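Local coordinates for 3-carboxy-cis,cis-muconate cycloisomerase (Pseudomonas putida, PDB 1RE5), which belongs to the mainly helical lyase family that includes adenylosuccinate lyase, and assembles as a tetramer of identical chains, at residues L5-F10 with A14-F19; Q138-H143 with V436-A441; M309-E312 with G318-H321. All coordinates share one frame; numbering follows the deposited sequence.

Interaction 1. Residues L5-F10 with A14-F19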
ATOM      1  N   LEU D   5     -11.092 -16.313 -16.415  1.00 35.91           N
ATOM      2  CA  LEU D   5     -11.186 -15.554 -17.658  1.00 33.68           C
ATOM      3  C   LEU D   5      -9.886 -14.849 -18.005  1.00 32.84           C
ATOM      4  O   LEU D   5      -9.338 -15.034 -19.096  1.00 34.83           O
ATOM      5  CB  LEU D   5     -12.297 -14.513 -17.576  1.00 32.34           C
ATOM      6  CG  LEU D   5     -13.584 -14.812 -18.337  1.00 32.55           C
ATOM      7  CD1 LEU D   5     -14.504 -13.623 -18.220  1.00 33.58           C
ATOM      8  CD2 LEU D   5     -13.289 -15.094 -19.802  1.00 32.44           C
ATOM      9  N   PHE D   6      -9.391 -14.044 -17.073  1.00 30.90           N
ATOM     10  CA  PHE D   6      -8.163 -13.286 -17.289  1.00 28.49           C
ATOM     11  C   PHE D   6      -6.901 -14.026 -16.879  1.00 29.12           C
ATOM     12  O   PHE D   6      -5.785 -13.502 -16.999  1.00 30.29           O
ATOM     13  CB  PHE D   6      -8.238 -11.965 -16.524  1.00 24.34           C
ATOM     14  CG  PHE D   6      -9.304 -11.050 -17.023  1.00 23.09           C
ATOM     15  CD1 PHE D   6     -10.350 -10.654 -16.188  1.00 22.14           C
ATOM     16  CD2 PHE D   6      -9.269 -10.574 -18.336  1.00 21.32           C
ATOM     17  CE1 PHE D   6     -11.349  -9.792 -16.653  1.00 20.37           C
ATOM     18  CE2 PHE D   6     -10.262  -9.713 -18.809  1.00 19.90           C
ATOM     19  CZ  PHE D   6     -11.302  -9.321 -17.969  1.00 19.66           C
ATOM     20  N   ASP D   7      -7.060 -15.257 -16.423  1.00 28.80           N
ATOM     21  CA  ASP D   7      -5.911 -15.999 -15.953  1.00 29.03           C
ATOM     22  C   ASP D   7      -4.875 -16.409 -16.985  1.00 27.60           C
ATOM     23  O   ASP D   7      -3.692 -16.550 -16.657  1.00 27.07           O
ATOM     24  CB  ASP D   7      -6.376 -17.214 -15.165  1.00 32.41           C
ATOM     25  CG  ASP D   7      -5.417 -17.562 -14.068  1.00 35.95           C
ATOM     26  OD1 ASP D   7      -5.173 -16.687 -13.212  1.00 37.39           O
ATOM     27  OD2 ASP D   7      -4.893 -18.693 -14.063  1.00 40.61           O
ATOM     28  N   ALA D   8      -5.303 -16.613 -18.224  1.00 26.05           N
ATOM     29  CA  ALA D   8      -4.363 -16.995 -19.275  1.00 24.62           C
ATOM     30  C   ALA D   8      -3.565 -15.758 -19.691  1.00 23.96           C
ATOM     31  O   ALA D   8      -2.396 -15.841 -20.079  1.00 23.63           O
ATOM     32  CB  ALA D   8      -5.114 -17.574 -20.474  1.00 21.95           C
ATOM     33  N   TYR D   9      -4.218 -14.608 -19.594  1.00 24.13           N
ATOM     34  CA  TYR D   9      -3.621 -13.330 -19.946  1.00 24.11           C
ATOM     35  C   TYR D   9      -2.694 -12.781 -18.860  1.00 24.15           C
ATOM     36  O   TYR D   9      -1.661 -12.199 -19.175  1.00 24.63           O
ATOM     37  CB  TYR D   9      -4.739 -12.328 -20.234  1.00 23.87           C
ATOM     38  CG  TYR D   9      -4.314 -10.949 -20.705  1.00 22.77           C
ATOM     39  CD1 TYR D   9      -3.284 -10.775 -21.633  1.00 22.49           C
ATOM     40  CD2 TYR D   9      -5.017  -9.824 -20.295  1.00 22.10           C
ATOM     41  CE1 TYR D   9      -2.977  -9.505 -22.139  1.00 21.59           C
ATOM     42  CE2 TYR D   9      -4.726  -8.568 -20.793  1.00 23.12           C
ATOM     43  CZ  TYR D   9      -3.709  -8.405 -21.712  1.00 22.54           C
ATOM     44  OH  TYR D   9      -3.443  -7.133 -22.185  1.00 21.99           O
ATOM     45  N   PHE D  10      -3.043 -12.983 -17.591  1.00 22.78           N
ATOM     46  CA  PHE D  10      -2.228 -12.465 -16.479  1.00 22.77           C
ATOM     47  C   PHE D  10      -1.236 -13.439 -15.799  1.00 23.48           C
ATOM     48  O   PHE D  10      -0.285 -13.005 -15.121  1.00 23.24           O
ATOM     49  CB  PHE D  10      -3.149 -11.884 -15.388  1.00 19.73           C
ATOM     50  CG  PHE D  10      -3.942 -10.670 -15.817  1.00 18.02           C
ATOM     51  CD1 PHE D  10      -5.210 -10.432 -15.291  1.00 16.65           C
ATOM     52  CD2 PHE D  10      -3.411  -9.750 -16.716  1.00 17.96           C
ATOM     53  CE1 PHE D  10      -5.934  -9.300 -15.650  1.00 17.34           C
ATOM     54  CE2 PHE D  10      -4.128  -8.615 -17.081  1.00 17.34           C
ATOM     55  CZ  PHE D  10      -5.396  -8.392 -16.544  1.00 17.74           C
ATOM     56  N   ALA D  14       2.471 -22.504 -16.322  1.00 25.63           N
ATOM     57  CA  ALA D  14       3.315 -23.338 -15.476  1.00 24.76           C
ATOM     58  C   ALA D  14       3.230 -22.896 -14.030  1.00 25.73           C
ATOM     59  O   ALA D  14       3.219 -23.725 -13.125  1.00 26.40           O
ATOM     60  CB  ALA D  14       4.742 -23.263 -15.948  1.00 23.89           C
ATOM     61  N   MET D  15       3.184 -21.580 -13.822  1.00 27.87           N
ATOM     62  CA  MET D  15       3.109 -21.001 -12.481  1.00 29.24           C
ATOM     63  C   MET D  15       1.743 -21.278 -11.837  1.00 29.58           C
ATOM     64  O   MET D  15       1.660 -21.564 -10.650  1.00 29.97           O
ATOM     65  CB  MET D  15       3.362 -19.493 -12.547  1.00 29.58           C
ATOM     66  CG  MET D  15       3.589 -18.834 -11.201  1.00 31.15           C
ATOM     67  SD  MET D  15       5.241 -19.146 -10.552  1.00 34.36           S
ATOM     68  CE  MET D  15       4.917 -20.470  -9.541  1.00 37.17           C
ATOM     69  N   ARG D  16       0.670 -21.182 -12.610  1.00 30.11           N
ATOM     70  CA  ARG D  16      -0.650 -21.464 -12.061  1.00 31.72           C
ATOM     71  C   ARG D  16      -0.716 -22.914 -11.591  1.00 32.48           C
ATOM     72  O   ARG D  16      -1.403 -23.223 -10.618  1.00 33.59           O
ATOM     73  CB  ARG D  16      -1.745 -21.252 -13.105  1.00 32.03           C
ATOM     74  CG  ARG D  16      -3.157 -21.523 -12.576  1.00 33.25           C
ATOM     75  CD  ARG D  16      -3.811 -20.261 -12.020  1.00 36.34           C
ATOM     76  NE  ARG D  16      -3.495 -19.972 -10.622  1.00 39.78           N
ATOM     77  CZ  ARG D  16      -3.580 -18.758 -10.075  1.00 41.11           C
ATOM     78  NH1 ARG D  16      -3.960 -17.725 -10.810  1.00 41.07           N
ATOM     79  NH2 ARG D  16      -3.301 -18.572  -8.789  1.00 41.23           N
ATOM     80  N   GLU D  17      -0.015 -23.807 -12.286  1.00 32.72           N
ATOM     81  CA  GLU D  17      -0.021 -25.218 -11.920  1.00 33.04           C
ATOM     82  C   GLU D  17       0.569 -25.388 -10.515  1.00 31.76           C
ATOM     83  O   GLU D  17       0.041 -26.136  -9.678  1.00 30.44           O
ATOM     84  CB  GLU D  17       0.779 -26.030 -12.938  1.00 36.72           C
ATOM     85  CG  GLU D  17       0.552 -27.531 -12.836  1.00 42.08           C
ATOM     86  CD  GLU D  17      -0.928 -27.883 -12.842  1.00 45.30           C
ATOM     87  OE1 GLU D  17      -1.648 -27.375 -13.733  1.00 48.11           O
ATOM     88  OE2 GLU D  17      -1.376 -28.660 -11.967  1.00 46.61           O
ATOM     89  N   ILE D  18       1.663 -24.683 -10.257  1.00 29.06           N
ATOM     90  CA  ILE D  18       2.294 -24.747  -8.953  1.00 27.42           C
ATOM     91  C   ILE D  18       1.345 -24.200  -7.893  1.00 28.04           C
ATOM     92  O   ILE D  18       1.206 -24.778  -6.814  1.00 29.83           O
ATOM     93  CB  ILE D  18       3.587 -23.911  -8.907  1.00 27.40           C
ATOM     94  CG1 ILE D  18       4.650 -24.538  -9.808  1.00 26.65           C
ATOM     95  CG2 ILE D  18       4.085 -23.796  -7.470  1.00 26.62           C
ATOM     96  CD1 ILE D  18       6.010 -23.858  -9.711  1.00 27.29           C
ATOM     97  N   PHE D  19       0.687 -23.085  -8.189  1.00 26.67           N
ATOM     98  CA  PHE D  19      -0.212 -22.493  -7.214  1.00 26.29           C
ATOM     99  C   PHE D  19      -1.655 -22.777  -7.532  1.00 28.08           C
ATOM    100  O   PHE D  19      -2.430 -21.892  -7.899  1.00 28.06           O
ATOM    101  CB  PHE D  19       0.042 -20.993  -7.095  1.00 23.83           C
ATOM    102  CG  PHE D  19       1.354 -20.672  -6.448  1.00 22.62           C
ATOM    103  CD1 PHE D  19       1.536 -20.876  -5.086  1.00 20.85           C
ATOM    104  CD2 PHE D  19       2.436 -20.232  -7.211  1.00 20.40           C
ATOM    105  CE1 PHE D  19       2.779 -20.654  -4.488  1.00 20.07           C
ATOM    106  CE2 PHE D  19       3.683 -20.007  -6.616  1.00 20.64           C
ATOM    107  CZ  PHE D  19       3.853 -20.218  -5.256  1.00 18.82           C
TER
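A salt bridge between Arg16 and Asp7 joins helix 13-18 to helix 7-10. The side chains of Ala14 and Met15 touch helix 106-142, and Met15 also touches helix 319-347. Arg16 comes next and reaches back to Asp7. Its CG stands anti to the backbone N (chi1 -179°), and the chain then bends at both chi2 and chi3. This brings Arg16 NH1 to 2.9 Å from Asp7 OD1. The bond is moderately bent, with an N-H...O angle of 134°. It meets OD1 on the syn side, 16° out of the carboxylate plane, and lies close to the guanidinium plane. Asp7 OD1 has a second partner in Thr11 OG1, so the same oxygen serves two groups.

The two short helices lie at the N-terminal end of the chain, against the long helices that form the core of this lyase fold. Glu17 OE2 forms a salt bridge with Arg22 NH1. Phe19, the first residue to leave helical geometry, offers its backbone O to Arg16 NE in a weak hydrogen bond of 3.5 Å. The guanidinium thus meets an acceptor at each of two places on its edge. The Phe19 ring packs on helix 319-347.

Interaction 2. Residues Q138-H143 with V436-A441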
ATOM      1  N   GLN D 138      20.997  -9.784 -26.685  1.00 27.65           N
ATOM      2  CA  GLN D 138      21.212  -9.771 -28.124  1.00 28.48           C
ATOM      3  C   GLN D 138      20.657  -8.502 -28.765  1.00 26.87           C
ATOM      4  O   GLN D 138      21.328  -7.846 -29.555  1.00 24.91           O
ATOM      5  CB  GLN D 138      20.559 -10.996 -28.749  1.00 30.56           C
ATOM      6  CG  GLN D 138      21.096 -12.294 -28.223  1.00 32.94           C
ATOM      7  CD  GLN D 138      20.709 -13.469 -29.090  1.00 37.17           C
ATOM      8  OE1 GLN D 138      21.060 -14.609 -28.791  1.00 38.72           O
ATOM      9  NE2 GLN D 138      19.991 -13.199 -30.182  1.00 39.32           N
ATOM     10  N   GLN D 139      19.418  -8.174 -28.426  1.00 26.84           N
ATOM     11  CA  GLN D 139      18.770  -6.970 -28.932  1.00 26.32           C
ATOM     12  C   GLN D 139      19.604  -5.735 -28.564  1.00 25.67           C
ATOM     13  O   GLN D 139      19.768  -4.829 -29.365  1.00 25.29           O
ATOM     14  CB  GLN D 139      17.365  -6.843 -28.338  1.00 25.50           C
ATOM     15  CG  GLN D 139      16.428  -7.985 -28.678  1.00 24.76           C
ATOM     16  CD  GLN D 139      15.950  -7.943 -30.116  1.00 25.18           C
ATOM     17  OE1 GLN D 139      14.995  -8.625 -30.476  1.00 25.35           O
ATOM     18  NE2 GLN D 139      16.610  -7.143 -30.947  1.00 25.23           N
ATOM     19  N   ALA D 140      20.127  -5.701 -27.345  1.00 25.89           N
ATOM     20  CA  ALA D 140      20.948  -4.577 -26.916  1.00 25.50           C
ATOM     21  C   ALA D 140      22.117  -4.431 -27.884  1.00 25.47           C
ATOM     22  O   ALA D 140      22.376  -3.353 -28.407  1.00 25.07           O
ATOM     23  CB  ALA D 140      21.464  -4.812 -25.495  1.00 25.43           C
ATOM     24  N   LEU D 141      22.827  -5.525 -28.120  1.00 25.92           N
ATOM     25  CA  LEU D 141      23.955  -5.500 -29.039  1.00 26.91           C
ATOM     26  C   LEU D 141      23.511  -5.127 -30.443  1.00 26.95           C
ATOM     27  O   LEU D 141      24.102  -4.259 -31.076  1.00 27.54           O
ATOM     28  CB  LEU D 141      24.644  -6.862 -29.084  1.00 27.50           C
ATOM     29  CG  LEU D 141      25.490  -7.247 -27.870  1.00 27.84           C
ATOM     30  CD1 LEU D 141      25.896  -8.711 -27.994  1.00 25.84           C
ATOM     31  CD2 LEU D 141      26.703  -6.333 -27.776  1.00 25.91           C
ATOM     32  N   LYS D 142      22.472  -5.795 -30.928  1.00 27.67           N
ATOM     33  CA  LYS D 142      21.950  -5.542 -32.262  1.00 27.27           C
ATOM     34  C   LYS D 142      21.670  -4.074 -32.514  1.00 28.32           C
ATOM     35  O   LYS D 142      21.948  -3.575 -33.602  1.00 30.50           O
ATOM     36  CB  LYS D 142      20.672  -6.337 -32.505  1.00 27.01           C
ATOM     37  CG  LYS D 142      19.991  -6.012 -33.823  1.00 27.11           C
ATOM     38  CD  LYS D 142      18.940  -7.057 -34.164  1.00 29.73           C
ATOM     39  CE  LYS D 142      18.287  -6.788 -35.515  1.00 29.51           C
ATOM     40  NZ  LYS D 142      17.303  -7.841 -35.871  1.00 31.04           N
ATOM     41  N   HIS D 143      21.117  -3.379 -31.526  1.00 27.01           N
ATOM     42  CA  HIS D 143      20.806  -1.967 -31.693  1.00 26.81           C
ATOM     43  C   HIS D 143      21.709  -1.058 -30.862  1.00 27.48           C
ATOM     44  O   HIS D 143      21.339   0.070 -30.531  1.00 28.27           O
ATOM     45  CB  HIS D 143      19.338  -1.694 -31.335  1.00 26.93           C
ATOM     46  CG  HIS D 143      18.354  -2.331 -32.267  1.00 27.99           C
ATOM     47  ND1 HIS D 143      17.790  -3.566 -32.023  1.00 29.21           N
ATOM     48  CD2 HIS D 143      17.842  -1.914 -33.449  1.00 27.58           C
ATOM     49  CE1 HIS D 143      16.973  -3.879 -33.013  1.00 29.42           C
ATOM     50  NE2 HIS D 143      16.986  -2.894 -33.891  1.00 27.43           N
ATOM     51  N   VAL D 436      29.345   1.933 -25.056  1.00 29.44           N
ATOM     52  CA  VAL D 436      30.088   1.443 -23.911  1.00 27.40           C
ATOM     53  C   VAL D 436      29.114   0.835 -22.891  1.00 26.99           C
ATOM     54  O   VAL D 436      29.331  -0.279 -22.396  1.00 27.00           O
ATOM     55  CB  VAL D 436      30.881   2.585 -23.244  1.00 26.75           C
ATOM     56  CG1 VAL D 436      31.549   2.088 -21.962  1.00 26.72           C
ATOM     57  CG2 VAL D 436      31.914   3.110 -24.206  1.00 23.95           C
ATOM     58  N   TRP D 437      28.042   1.565 -22.584  1.00 24.53           N
ATOM     59  CA  TRP D 437      27.049   1.090 -21.627  1.00 23.91           C
ATOM     60  C   TRP D 437      26.534  -0.297 -22.039  1.00 24.98           C
ATOM     61  O   TRP D 437      26.473  -1.229 -21.219  1.00 25.55           O
ATOM     62  CB  TRP D 437      25.870   2.067 -21.542  1.00 22.22           C
ATOM     63  CG  TRP D 437      26.199   3.469 -21.069  1.00 19.56           C
ATOM     64  CD1 TRP D 437      25.493   4.609 -21.352  1.00 17.18           C
ATOM     65  CD2 TRP D 437      27.280   3.871 -20.213  1.00 18.76           C
ATOM     66  NE1 TRP D 437      26.064   5.690 -20.729  1.00 17.23           N
ATOM     67  CE2 TRP D 437      27.162   5.272 -20.024  1.00 17.62           C
ATOM     68  CE3 TRP D 437      28.337   3.187 -19.587  1.00 17.92           C
ATOM     69  CZ2 TRP D 437      28.061   6.007 -19.235  1.00 16.86           C
ATOM     70  CZ3 TRP D 437      29.237   3.920 -18.800  1.00 18.12           C
ATOM     71  CH2 TRP D 437      29.090   5.318 -18.635  1.00 16.96           C
ATOM     72  N   VAL D 438      26.152  -0.439 -23.307  1.00 24.29           N
ATOM     73  CA  VAL D 438      25.669  -1.724 -23.794  1.00 23.95           C
ATOM     74  C   VAL D 438      26.738  -2.801 -23.607  1.00 25.13           C
ATOM     75  O   VAL D 438      26.438  -3.953 -23.302  1.00 25.37           O
ATOM     76  CB  VAL D 438      25.327  -1.658 -25.280  1.00 23.60           C
ATOM     77  CG1 VAL D 438      24.982  -3.054 -25.785  1.00 22.47           C
ATOM     78  CG2 VAL D 438      24.167  -0.687 -25.511  1.00 21.52           C
ATOM     79  N   ALA D 439      27.995  -2.409 -23.793  1.00 26.45           N
ATOM     80  CA  ALA D 439      29.125  -3.320 -23.659  1.00 24.76           C
ATOM     81  C   ALA D 439      29.267  -3.822 -22.236  1.00 25.15           C
ATOM     82  O   ALA D 439      29.339  -5.027 -21.996  1.00 25.20           O
ATOM     83  CB  ALA D 439      30.374  -2.618 -24.072  1.00 23.68           C
ATOM     84  N   ARG D 440      29.306  -2.887 -21.296  1.00 24.57           N
ATOM     85  CA  ARG D 440      29.448  -3.224 -19.891  1.00 24.99           C
ATOM     86  C   ARG D 440      28.296  -4.084 -19.388  1.00 26.52           C
ATOM     87  O   ARG D 440      28.507  -5.072 -18.690  1.00 27.58           O
ATOM     88  CB  ARG D 440      29.526  -1.950 -19.062  1.00 23.63           C
ATOM     89  CG  ARG D 440      30.653  -1.033 -19.439  1.00 21.94           C
ATOM     90  CD  ARG D 440      30.660   0.151 -18.511  1.00 23.22           C
ATOM     91  NE  ARG D 440      31.929   0.291 -17.814  1.00 25.44           N
ATOM     92  CZ  ARG D 440      32.043   0.558 -16.516  1.00 27.95           C
ATOM     93  NH1 ARG D 440      30.968   0.707 -15.755  1.00 27.80           N
ATOM     94  NH2 ARG D 440      33.244   0.698 -15.975  1.00 32.25           N
ATOM     95  N   ALA D 441      27.074  -3.704 -19.736  1.00 28.74           N
ATOM     96  CA  ALA D 441      25.903  -4.459 -19.300  1.00 30.13           C
ATOM     97  C   ALA D 441      25.914  -5.893 -19.825  1.00 31.14           C
ATOM     98  O   ALA D 441      25.661  -6.838 -19.070  1.00 31.19           O
ATOM     99  CB  ALA D 441      24.625  -3.752 -19.746  1.00 29.33           C
TER
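Ala140 and Val438 bring the backbones nearest, with their CA atoms 6.3 Å apart, where the end of helix 106-142 meets helix 434-449 running in roughly the opposite direction. Val438 does most of the touching, through one methyl. At chi1 174° this methyl, CG1, lies opposite the residue's own backbone N and beside the carbonyl carbon, on the side that faces Ala140. Val438 CG1 rests 3.7 Å from Ala140 O and 3.9 Å from Ala140 CB. The small alanine side chain also points across the contact, and the two helices sit close at this point. Leu141 begins off to one side, but its end swings inward. Leu141 CD2 comes to 4.2 Å from Val438 CG1 and flanks it on the more exposed side.

This is plain helix-helix packing within the long helical bundle of the lyase fold. Val438 also touches Ala167 of helix 162-187, so its side chain lies among three helices. Next to it, Trp437 NE1 donates to the O of Gly197 of the third subunit. Between the two segments themselves the contact is apolar side chain on side chain and on backbone. Its hold therefore rests on close fit and burial, not on directed bonds.

Interaction 3. Residues M309-E312 with G318-H321; sequences MPQE and GLWH
Gln311 turns its amide nitrogen against the backbone of Trp320 without bonding to it: Gln311 NE2 lies 3.4 Å from Trp320 N, and both atoms are donors. The Gln311 side chain is extended beyond CG, which carries the amide over to this backbone. Gln311 NE2 is equally close to Trp320 CA, at 3.4 Å, and 3.9 Å from Trp320 CB. The amide and indole planes stand 68° apart, so the two groups do not stack. The side chains of Gln311 and Leu319 run antiparallel alongside one another, with Gln311 CG 4.1 Å from Leu319 CB.

Leu319 points at the loop. Leu319 CD1 rests 3.5 Å from Pro310 O and 4.1 Å from Pro310 CG, crossing the proline at about a right angle. Pro310 is the centre of an inverse gamma turn, closed by Gln311 N to Met309 O at 2.6 Å. Here the loop after helix 286-307 packs on the beginning of helix 319-347. Gln311 O accepts a bond from Lys249 of the third subunit. Gln311 NE2 donates to Ala308 O, and weakly to Glu323 OE2. Polar as Gln311 is, across these segments it acts through van der Waals contact, and its bond to Ala308 probably helps to fix the rotation of its amide.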
ATOM      1  N   MET D 309       3.944  -8.896   9.276  1.00 20.82           N
ATOM      2  CA  MET D 309       5.131  -9.379   9.975  1.00 19.90           C
ATOM      3  C   MET D 309       5.110  -9.399  11.508  1.00 21.17           C
ATOM      4  O   MET D 309       5.688 -10.304  12.126  1.00 22.18           O
ATOM      5  CB  MET D 309       6.358  -8.602   9.523  1.00 19.25           C
ATOM      6  CG  MET D 309       6.901  -9.060   8.194  1.00 21.48           C
ATOM      7  SD  MET D 309       8.480  -8.286   7.830  1.00 22.84           S
ATOM      8  CE  MET D 309       9.611  -9.276   8.790  1.00 19.29           C
ATOM      9  N   PRO D 310       4.458  -8.415  12.154  1.00 20.14           N
ATOM     10  CA  PRO D 310       4.460  -8.455  13.623  1.00 19.82           C
ATOM     11  C   PRO D 310       3.522  -9.515  14.213  1.00 19.54           C
ATOM     12  O   PRO D 310       2.609  -9.203  14.980  1.00 18.24           O
ATOM     13  CB  PRO D 310       4.065  -7.030  13.994  1.00 19.27           C
ATOM     14  CG  PRO D 310       3.088  -6.691  12.911  1.00 18.70           C
ATOM     15  CD  PRO D 310       3.760  -7.216  11.655  1.00 18.37           C
ATOM     16  N   GLN D 311       3.770 -10.774  13.858  1.00 20.99           N
ATOM     17  CA  GLN D 311       2.948 -11.893  14.319  1.00 22.91           C
ATOM     18  C   GLN D 311       3.268 -12.239  15.771  1.00 24.05           C
ATOM     19  O   GLN D 311       4.426 -12.477  16.127  1.00 24.52           O
ATOM     20  CB  GLN D 311       3.161 -13.100  13.401  1.00 22.44           C
ATOM     21  CG  GLN D 311       3.058 -12.738  11.924  1.00 22.22           C
ATOM     22  CD  GLN D 311       2.841 -13.937  11.018  1.00 23.75           C
ATOM     23  OE1 GLN D 311       3.202 -15.064  11.362  1.00 27.04           O
ATOM     24  NE2 GLN D 311       2.266 -13.696   9.841  1.00 21.39           N
ATOM     25  N   GLU D 312       2.227 -12.274  16.599  1.00 25.48           N
ATOM     26  CA  GLU D 312       2.390 -12.513  18.030  1.00 26.79           C
ATOM     27  C   GLU D 312       2.785 -13.894  18.511  1.00 26.27           C
ATOM     28  O   GLU D 312       2.279 -14.919  18.034  1.00 27.24           O
ATOM     29  CB  GLU D 312       1.124 -12.080  18.782  1.00 27.60           C
ATOM     30  CG  GLU D 312       0.026 -11.565  17.873  1.00 32.16           C
ATOM     31  CD  GLU D 312      -0.824 -12.673  17.312  1.00 32.45           C
ATOM     32  OE1 GLU D 312      -1.653 -12.397  16.415  1.00 34.94           O
ATOM     33  OE2 GLU D 312      -0.670 -13.812  17.786  1.00 32.86           O
ATOM     34  N   GLY D 318      -4.862 -14.387  11.955  1.00 24.17           N
ATOM     35  CA  GLY D 318      -5.221 -13.218  11.175  1.00 23.24           C
ATOM     36  C   GLY D 318      -4.049 -12.793  10.311  1.00 23.69           C
ATOM     37  O   GLY D 318      -4.098 -12.907   9.081  1.00 24.64           O
ATOM     38  N   LEU D 319      -2.982 -12.313  10.947  1.00 23.08           N
ATOM     39  CA  LEU D 319      -1.794 -11.880  10.214  1.00 21.63           C
ATOM     40  C   LEU D 319      -1.220 -13.023   9.385  1.00 22.70           C
ATOM     41  O   LEU D 319      -0.868 -12.844   8.211  1.00 23.80           O
ATOM     42  CB  LEU D 319      -0.726 -11.348  11.177  1.00 19.87           C
ATOM     43  CG  LEU D 319      -1.126 -10.164  12.075  1.00 19.20           C
ATOM     44  CD1 LEU D 319       0.132  -9.477  12.576  1.00 17.71           C
ATOM     45  CD2 LEU D 319      -1.986  -9.167  11.299  1.00 19.19           C
ATOM     46  N   TRP D 320      -1.130 -14.201   9.991  1.00 22.62           N
ATOM     47  CA  TRP D 320      -0.618 -15.365   9.285  1.00 21.56           C
ATOM     48  C   TRP D 320      -1.579 -15.766   8.173  1.00 20.77           C
ATOM     49  O   TRP D 320      -1.156 -16.116   7.078  1.00 20.33           O
ATOM     50  CB  TRP D 320      -0.431 -16.513  10.264  1.00 23.76           C
ATOM     51  CG  TRP D 320      -0.065 -17.823   9.634  1.00 26.10           C
ATOM     52  CD1 TRP D 320       0.836 -18.033   8.626  1.00 25.62           C
ATOM     53  CD2 TRP D 320      -0.529 -19.125  10.036  1.00 26.10           C
ATOM     54  NE1 TRP D 320       0.964 -19.381   8.380  1.00 26.93           N
ATOM     55  CE2 TRP D 320       0.139 -20.074   9.232  1.00 27.01           C
ATOM     56  CE3 TRP D 320      -1.441 -19.576  11.000  1.00 25.47           C
ATOM     57  CZ2 TRP D 320      -0.076 -21.456   9.364  1.00 26.71           C
ATOM     58  CZ3 TRP D 320      -1.656 -20.945  11.130  1.00 25.75           C
ATOM     59  CH2 TRP D 320      -0.974 -21.868  10.314  1.00 25.97           C
ATOM     60  N   HIS D 321      -2.879 -15.706   8.449  1.00 20.60           N
ATOM     61  CA  HIS D 321      -3.874 -16.060   7.447  1.00 19.87           C
ATOM     62  C   HIS D 321      -3.754 -15.143   6.237  1.00 20.50           C
ATOM     63  O   HIS D 321      -3.964 -15.571   5.112  1.00 21.16           O
ATOM     64  CB  HIS D 321      -5.279 -15.951   8.029  1.00 21.33           C
ATOM     65  CG  HIS D 321      -5.582 -16.960   9.095  1.00 24.26           C
ATOM     66  ND1 HIS D 321      -4.954 -16.963  10.324  1.00 24.63           N
ATOM     67  CD2 HIS D 321      -6.473 -17.984   9.125  1.00 24.62           C
ATOM     68  CE1 HIS D 321      -5.449 -17.941  11.065  1.00 24.68           C
ATOM     69  NE2 HIS D 321      -6.373 -18.575  10.362  1.00 24.41           N
TER

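How the interactions relate
From the N terminus, interaction 1 closes first. It makes a very short loop, with three residues between its segments, and fastens the two small leading helices together. Interaction 2 opens later, at the end of helix 106-142, and closes only at helix 434-449 near the C terminus. Its loop takes in most of the chain. Interaction 3 falls within that span, as a short loop in the connection between helix 286-307 and helix 319-347. None of the loops cross. Interactions 2 and 3 lie on opposite sides of the chain's centre, their centres about 45 Å apart, yet both touch the third subunit. Interactions 1 and 3 both touch the second.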